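Serine-pyruvate aminotransferase (AgxT) (Sulfolobus solfataricus, PDB 3ZRP) probably catalyses the transfer of an amino group from serine to pyruvate, using pyridoxal 5'-phosphate as cofactor. Local coordinates at residues A[85-89]-A[134-140]; A[110-115]-A[290-296]. All coordinates share one frame; numbering follows the deposited sequence. Where two conformers were deposited one is given.

Interaction 1: residues A[85-89]-A[134-140]; sequences NGVFG and THVETST. With PLP (pyridoxal-5'-phosphate), chain C.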
loop_
_atom_site.group_PDB
_atom_site.type_symbol
_atom_site.label_atom_id
_atom_site.label_comp_id
_atom_site.label_asym_id
_atom_site.label_seq_id
_atom_site.Cartn_x
_atom_site.Cartn_y
_atom_site.Cartn_z
ATOM N N ASN A 85 7.413 -12.347 -21.714
ATOM C CA ASN A 85 6.384 -12.905 -22.584
ATOM C C ASN A 85 5.214 -11.978 -22.854
ATOM O O ASN A 85 4.268 -12.368 -23.533
ATOM C CB ASN A 85 5.868 -14.220 -22.018
ATOM C CG ASN A 85 6.954 -15.217 -21.853
ATOM O OD1 ASN A 85 7.865 -15.287 -22.693
ATOM N ND2 ASN A 85 6.909 -15.986 -20.777
ATOM N N GLY A 86 5.267 -10.750 -22.347
ATOM C CA GLY A 86 4.135 -9.819 -22.537
ATOM C C GLY A 86 4.192 -8.647 -21.585
ATOM O O GLY A 86 5.258 -8.323 -21.082
ATOM N N VAL A 87 3.046 -7.989 -21.396
ATOM C CA VAL A 87 2.904 -6.771 -20.558
ATOM C C VAL A 87 3.643 -6.756 -19.224
ATOM O O VAL A 87 4.313 -5.781 -18.884
ATOM C CB VAL A 87 1.370 -6.507 -20.262
ATOM C CG1 VAL A 87 1.165 -5.324 -19.310
ATOM C CG2 VAL A 87 0.633 -6.283 -21.542
ATOM N N PHE A 88 3.486 -7.811 -18.429
ATOM C CA PHE A 88 4.063 -7.791 -17.094
ATOM C C PHE A 88 5.549 -8.215 -17.064
ATOM O O PHE A 88 6.298 -7.781 -16.185
ATOM C CB PHE A 88 3.172 -8.545 -16.097
ATOM C CG PHE A 88 1.831 -7.885 -15.901
ATOM C CD1 PHE A 88 1.716 -6.764 -15.075
ATOM C CD2 PHE A 88 0.716 -8.306 -16.619
ATOM C CE1 PHE A 88 0.472 -6.114 -14.913
ATOM C CE2 PHE A 88 -0.519 -7.663 -16.481
ATOM C CZ PHE A 88 -0.640 -6.567 -15.615
ATOM N N GLY A 89 5.991 -9.004 -18.045
ATOM C CA GLY A 89 7.437 -9.096 -18.304
ATOM C C GLY A 89 8.011 -7.724 -18.642
ATOM O O GLY A 89 9.046 -7.305 -18.118
ATOM N N THR A 134 8.765 -14.257 -15.592
ATOM C CA THR A 134 7.345 -14.175 -15.216
ATOM C C THR A 134 6.764 -15.571 -15.223
ATOM O O THR A 134 6.735 -16.218 -16.299
ATOM C CB THR A 134 6.556 -13.328 -16.233
ATOM O OG1 THR A 134 7.267 -12.113 -16.480
ATOM C CG2 THR A 134 5.122 -13.015 -15.728
ATOM N N HIS A 135 6.250 -16.033 -14.074
ATOM C CA HIS A 135 5.697 -17.404 -14.027
ATOM C C HIS A 135 4.455 -17.539 -14.925
ATOM O O HIS A 135 4.399 -18.396 -15.821
ATOM C CB HIS A 135 5.437 -17.862 -12.606
ATOM C CG HIS A 135 5.286 -19.344 -12.469
ATOM N ND1 HIS A 135 5.194 -19.967 -11.244
ATOM C CD2 HIS A 135 5.286 -20.334 -13.403
ATOM C CE1 HIS A 135 5.114 -21.276 -11.428
ATOM N NE2 HIS A 135 5.162 -21.523 -12.729
ATOM N N VAL A 136 3.465 -16.667 -14.716
ATOM C CA VAL A 136 2.320 -16.608 -15.621
ATOM C C VAL A 136 2.178 -15.175 -16.101
ATOM O O VAL A 136 2.037 -14.281 -15.282
ATOM C CB VAL A 136 1.028 -17.066 -14.904
ATOM C CG1 VAL A 136 -0.219 -16.738 -15.751
ATOM C CG2 VAL A 136 1.096 -18.563 -14.555
ATOM N N GLU A 137 2.269 -14.979 -17.415
ATOM C CA GLU A 137 2.027 -13.703 -18.062
ATOM C C GLU A 137 0.527 -13.473 -18.242
ATOM O O GLU A 137 -0.117 -14.019 -19.144
ATOM C CB GLU A 137 2.766 -13.635 -19.411
ATOM C CG GLU A 137 2.505 -12.392 -20.234
ATOM C CD GLU A 137 2.750 -11.108 -19.460
ATOM O OE1 GLU A 137 3.897 -10.891 -18.987
ATOM O OE2 GLU A 137 1.794 -10.306 -19.348
ATOM N N THR A 138 -0.016 -12.628 -17.374
ATOM C CA THR A 138 -1.446 -12.382 -17.258
ATOM C C THR A 138 -2.051 -11.831 -18.540
ATOM O O THR A 138 -3.210 -12.095 -18.821
ATOM C CB THR A 138 -1.693 -11.385 -16.095
ATOM O OG1 THR A 138 -0.997 -11.859 -14.950
ATOM C CG2 THR A 138 -3.213 -11.246 -15.759
ATOM N N SER A 139 -1.263 -11.107 -19.335
ATOM C CA SER A 139 -1.818 -10.541 -20.577
ATOM C C SER A 139 -2.200 -11.617 -21.619
ATOM O O SER A 139 -3.114 -11.407 -22.410
ATOM C CB SER A 139 -0.884 -9.523 -21.210
ATOM O OG SER A 139 0.330 -10.149 -21.557
ATOM N N THR A 140 -1.524 -12.759 -21.593
ATOM C CA THR A 140 -1.709 -13.773 -22.648
ATOM C C THR A 140 -2.121 -15.137 -22.096
ATOM O O THR A 140 -2.444 -16.045 -22.857
ATOM C CB THR A 140 -0.415 -13.982 -23.471
ATOM O OG1 THR A 140 0.634 -14.437 -22.608
ATOM C CG2 THR A 140 0.030 -12.709 -24.206
HETATM N N1 PLP C . 2.704 -9.193 -12.558
HETATM C C2 PLP C . 1.640 -9.925 -13.036
HETATM C C2A PLP C . 1.915 -11.227 -13.742
HETATM C C3 PLP C . 0.315 -9.473 -12.851
HETATM O O3 PLP C . -0.625 -10.157 -13.247
HETATM C C4 PLP C . 0.065 -8.273 -12.175
HETATM C C4A PLP C . -1.387 -7.831 -11.958
HETATM C C5 PLP C . 1.183 -7.540 -11.723
HETATM C C6 PLP C . 2.500 -8.016 -11.891
HETATM C C5A PLP C . 1.056 -6.232 -10.999
HETATM O O4P PLP C . 0.469 -6.342 -9.700
HETATM P P PLP C . -0.209 -5.120 -8.950
HETATM O O1P PLP C . -0.652 -5.759 -7.671
HETATM O O2P PLP C . -1.327 -4.750 -9.867
HETATM O O3P PLP C . 0.886 -4.119 -8.842
HETATM O O HOH W 1 6.179 -11.973 -19.104
HETATM O O HOH W 2 5.240 -16.073 -18.718
HETATM O O HOH W 3 2.895 -14.689 -24.204
HETATM O O HOH W 4 6.789 -10.069 -14.843
#
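Glu137 OE2 accepts three hydrogen bonds at the N-terminal end of helix 87-96: from Phe88 N on its syn lone pair (3.2 Å, almost straight at 177°), from Ser139 N on the anti side, and from Ser139 OG above the carboxylate plane (2.7 Å). The other oxygen, OE1, is met nearly head-on by Gly89 N at 3.0 Å. CG leaves anti to the backbone N (chi1 175°) and the chain then folds at chi2, which brings the carboxylate under the first turn of the helix. Gly86, the N-cap residue, packs its CA on Ser139 OG and its C on Glu137 OE1. Water 1 joins OE1 to Asn85 N and Thr134 OG1; Asn85 ND2 is hydrogen-bonded to Glu144 and, through water 2, linked to Thr134 O.

The ring of Phe88 lies within 11° of the carboxylate plane, its CD2 edge facing OE2. One face covers the pyridine ring of PLP, with C3 3.6 Å above the ring centre, while Val87 CG1 lies over the opposite face. Thr138 CB meets the ring obliquely. Thr138 OG1 is hydrogen-bonded to PLP O3, and Ser166 OG to both Thr138 OG1 and the cofactor. Tyr240 of the second subunit packs on Phe88.

A buried carboxylate so placed would be stabilised by the helix dipole and by its many donors, probably as the anion. It ties the start of the helix to the loop carrying Thr138, and so probably helps to place Phe88 and Thr138 against the cofactor.

Interaction 2: residues A[110-115]-A[290-296]; sequences PGDYVK and VARRPES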
loop_
_atom_site.group_PDB
_atom_site.type_symbol
_atom_site.label_atom_id
_atom_site.label_comp_id
_atom_site.label_asym_id
_atom_site.label_seq_id
_atom_site.Cartn_x
_atom_site.Cartn_y
_atom_site.Cartn_z
ATOM N N PRO A 110 4.226 -13.045 -30.555
ATOM C CA PRO A 110 3.078 -12.797 -29.668
ATOM C C PRO A 110 2.404 -14.065 -29.145
ATOM O O PRO A 110 2.110 -14.981 -29.924
ATOM C CB PRO A 110 2.119 -12.003 -30.552
ATOM C CG PRO A 110 3.053 -11.208 -31.449
ATOM C CD PRO A 110 4.201 -12.142 -31.731
ATOM N N GLY A 111 2.196 -14.128 -27.830
ATOM C CA GLY A 111 1.419 -15.220 -27.234
ATOM C C GLY A 111 2.199 -16.488 -27.034
ATOM O O GLY A 111 1.650 -17.491 -26.576
ATOM N N ASP A 112 3.472 -16.457 -27.422
ATOM C CA ASP A 112 4.388 -17.583 -27.226
ATOM C C ASP A 112 5.207 -17.336 -25.958
ATOM O O ASP A 112 4.885 -16.443 -25.170
ATOM C CB ASP A 112 5.332 -17.703 -28.446
ATOM C CG ASP A 112 5.769 -19.138 -28.728
ATOM O OD1 ASP A 112 6.291 -19.844 -27.834
ATOM O OD2 ASP A 112 5.577 -19.574 -29.871
ATOM N N TYR A 113 6.251 -18.132 -25.751
ATOM C CA TYR A 113 7.100 -18.017 -24.574
ATOM C C TYR A 113 8.568 -18.276 -24.925
ATOM O O TYR A 113 8.857 -18.985 -25.886
ATOM C CB TYR A 113 6.640 -18.953 -23.457
ATOM C CG TYR A 113 6.861 -20.438 -23.694
ATOM C CD1 TYR A 113 5.936 -21.212 -24.433
ATOM C CD2 TYR A 113 7.968 -21.079 -23.161
ATOM C CE1 TYR A 113 6.152 -22.583 -24.649
ATOM C CE2 TYR A 113 8.183 -22.449 -23.352
ATOM C CZ TYR A 113 7.276 -23.190 -24.100
ATOM O OH TYR A 113 7.516 -24.539 -24.275
ATOM N N VAL A 114 9.479 -17.676 -24.158
ATOM C CA VAL A 114 10.922 -17.808 -24.397
ATOM C C VAL A 114 11.371 -19.161 -23.883
ATOM O O VAL A 114 11.194 -19.468 -22.721
ATOM C CB VAL A 114 11.719 -16.681 -23.684
ATOM C CG1 VAL A 114 13.215 -16.811 -24.001
ATOM C CG2 VAL A 114 11.194 -15.327 -24.137
ATOM N N LYS A 115 11.979 -19.967 -24.765
ATOM C CA LYS A 115 12.375 -21.329 -24.418
ATOM C C LYS A 115 13.563 -21.344 -23.471
ATOM O O LYS A 115 14.397 -20.445 -23.533
ATOM C CB LYS A 115 12.691 -22.120 -25.700
ATOM C CG LYS A 115 11.576 -22.064 -26.743
ATOM C CD LYS A 115 10.282 -22.711 -26.182
ATOM C CE LYS A 115 9.125 -22.624 -27.182
ATOM N NZ LYS A 115 8.839 -21.240 -27.646
ATOM N N VAL A 290 -5.476 -17.764 -26.892
ATOM C CA VAL A 290 -4.383 -16.825 -27.212
ATOM C C VAL A 290 -3.000 -17.496 -27.088
ATOM O O VAL A 290 -2.178 -17.394 -28.010
ATOM C CB VAL A 290 -4.444 -15.549 -26.342
ATOM C CG1 VAL A 290 -3.138 -14.747 -26.439
ATOM C CG2 VAL A 290 -5.600 -14.689 -26.786
ATOM N N ALA A 291 -2.749 -18.174 -25.968
ATOM C CA ALA A 291 -1.501 -18.891 -25.769
ATOM C C ALA A 291 -1.212 -19.796 -26.965
ATOM O O ALA A 291 -2.031 -20.655 -27.306
ATOM C CB ALA A 291 -1.537 -19.714 -24.491
ATOM N N ARG A 292 -0.045 -19.606 -27.581
ATOM C CA ARG A 292 0.320 -20.331 -28.801
ATOM C C ARG A 292 0.662 -21.786 -28.570
ATOM O O ARG A 292 0.388 -22.638 -29.410
ATOM C CB ARG A 292 1.477 -19.635 -29.531
ATOM C CG ARG A 292 1.257 -18.165 -29.849
ATOM C CD ARG A 292 0.247 -17.909 -30.985
ATOM N NE ARG A 292 -1.135 -18.099 -30.544
ATOM C CZ ARG A 292 -2.179 -18.263 -31.353
ATOM N NH1 ARG A 292 -2.025 -18.262 -32.678
ATOM N NH2 ARG A 292 -3.391 -18.431 -30.833
ATOM N N ARG A 293 1.276 -22.067 -27.437
ATOM C CA ARG A 293 1.816 -23.382 -27.145
ATOM C C ARG A 293 1.092 -24.041 -25.957
ATOM O O ARG A 293 1.170 -23.546 -24.823
ATOM C CB ARG A 293 3.308 -23.244 -26.839
ATOM C CG ARG A 293 4.155 -22.713 -27.969
ATOM C CD ARG A 293 4.708 -23.839 -28.806
ATOM N NE ARG A 293 5.591 -23.327 -29.847
ATOM C CZ ARG A 293 6.809 -23.793 -30.106
ATOM N NH1 ARG A 293 7.308 -24.811 -29.414
ATOM N NH2 ARG A 293 7.524 -23.241 -31.073
ATOM N N PRO A 294 0.405 -25.182 -26.206
ATOM C CA PRO A 294 -0.456 -25.837 -25.206
ATOM C C PRO A 294 0.212 -26.203 -23.890
ATOM O O PRO A 294 -0.439 -26.175 -22.843
ATOM C CB PRO A 294 -0.930 -27.116 -25.929
ATOM C CG PRO A 294 -0.878 -26.758 -27.359
ATOM C CD PRO A 294 0.359 -25.899 -27.499
ATOM N N GLU A 295 1.493 -26.546 -23.935
ATOM C CA GLU A 295 2.258 -26.854 -22.726
ATOM C C GLU A 295 2.369 -25.633 -21.790
ATOM O O GLU A 295 2.688 -25.772 -20.622
ATOM C CB GLU A 295 3.657 -27.382 -23.086
ATOM C CG GLU A 295 4.618 -26.350 -23.696
ATOM C CD GLU A 295 4.568 -26.250 -25.204
ATOM O OE1 GLU A 295 3.588 -26.728 -25.834
ATOM O OE2 GLU A 295 5.527 -25.656 -25.781
ATOM N N SER A 296 2.087 -24.441 -22.317
ATOM C CA SER A 296 2.175 -23.218 -21.515
ATOM C C SER A 296 0.799 -22.617 -21.140
ATOM O O SER A 296 0.751 -21.501 -20.612
ATOM C CB SER A 296 2.981 -22.155 -22.247
ATOM O OG SER A 296 2.218 -21.592 -23.299
HETATM O O HOH W 5 2.712 -20.257 -25.564
#
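Gly111 and Arg292 form the close-packed end of this contact: Arg292 N donates to Gly111 O at 2.9 Å, nearly straight (171°) but from well above the carbonyl plane. Ala291 CA adds a CA-H...O contact to the same oxygen, and water 5 carries it on to Arg293 N and Ser296 OG. Gly111 has positive phi, and its O also packs on Arg292 CG. The chain of Arg292 runs alongside the oxygen edge of the Pro110-Gly111 peptide, CG 3.3 Å from Pro110 O, then bends at chi2 and chi3, turning its NE back to Val290 O; the guanidinium also forms a salt bridge with Glu288, a calcium ligand seen in this protein, though no calcium is bound here.

Tyr113 fills the middle. With its CG lodged between backbone N and carbonyl carbon (chi1 70°), the ring meets Arg293 CB edge-on, CE1 to CB 3.6 Å, and Ser296 CB lies near CD1. Tyr113 OH donates to the anti lone pair of Glu295 OE2 at 2.7 Å in one of two Glu295 conformers, ring and carboxylate standing 82° apart.

Toward solvent the grip slackens. Asp112 OD2 and Arg293 NE make only a long salt bridge of 3.8 Å. Asp112 OD1 is held more firmly within its own loop, by Tyr113 N and, in one of two Lys115 conformers, by Lys115 NZ. In that conformer Lys115 CE rests over a face of the Tyr113 ring and over a face of the Arg293 guanidinium, which stand steeply to one another; Asp112 probably offsets the nearness of the two cations.

The loop between strand 102-106 and helix 116-125 thus meets the loop between helix 264-284 and strand 301-305, with Val142 of strand 142-143 touching Tyr113, Ala291 and Ser296.

Interaction 1 is a buried contact beside the cofactor, whereas interaction 2 is partly buried and lies farther out, its centre about 17 Å from the chain centre against 9 Å. Their centres are 11 Å apart and they touch directly: Asn85 OD1 probably accepts a hydrogen bond from Val114 N, and Thr140 O packs on Val290 CG1. Strand 142-143 and the adjoining Glu144 border both. The chemistry follows the depth: in 85-89/134-140 a single carboxylate is gripped by backbone amides and a serine hydroxyl, with waters bridging the segments, while 110-115/290-296 relies on one backbone bond, a tyrosine-glutamate bond and a looser network of charges.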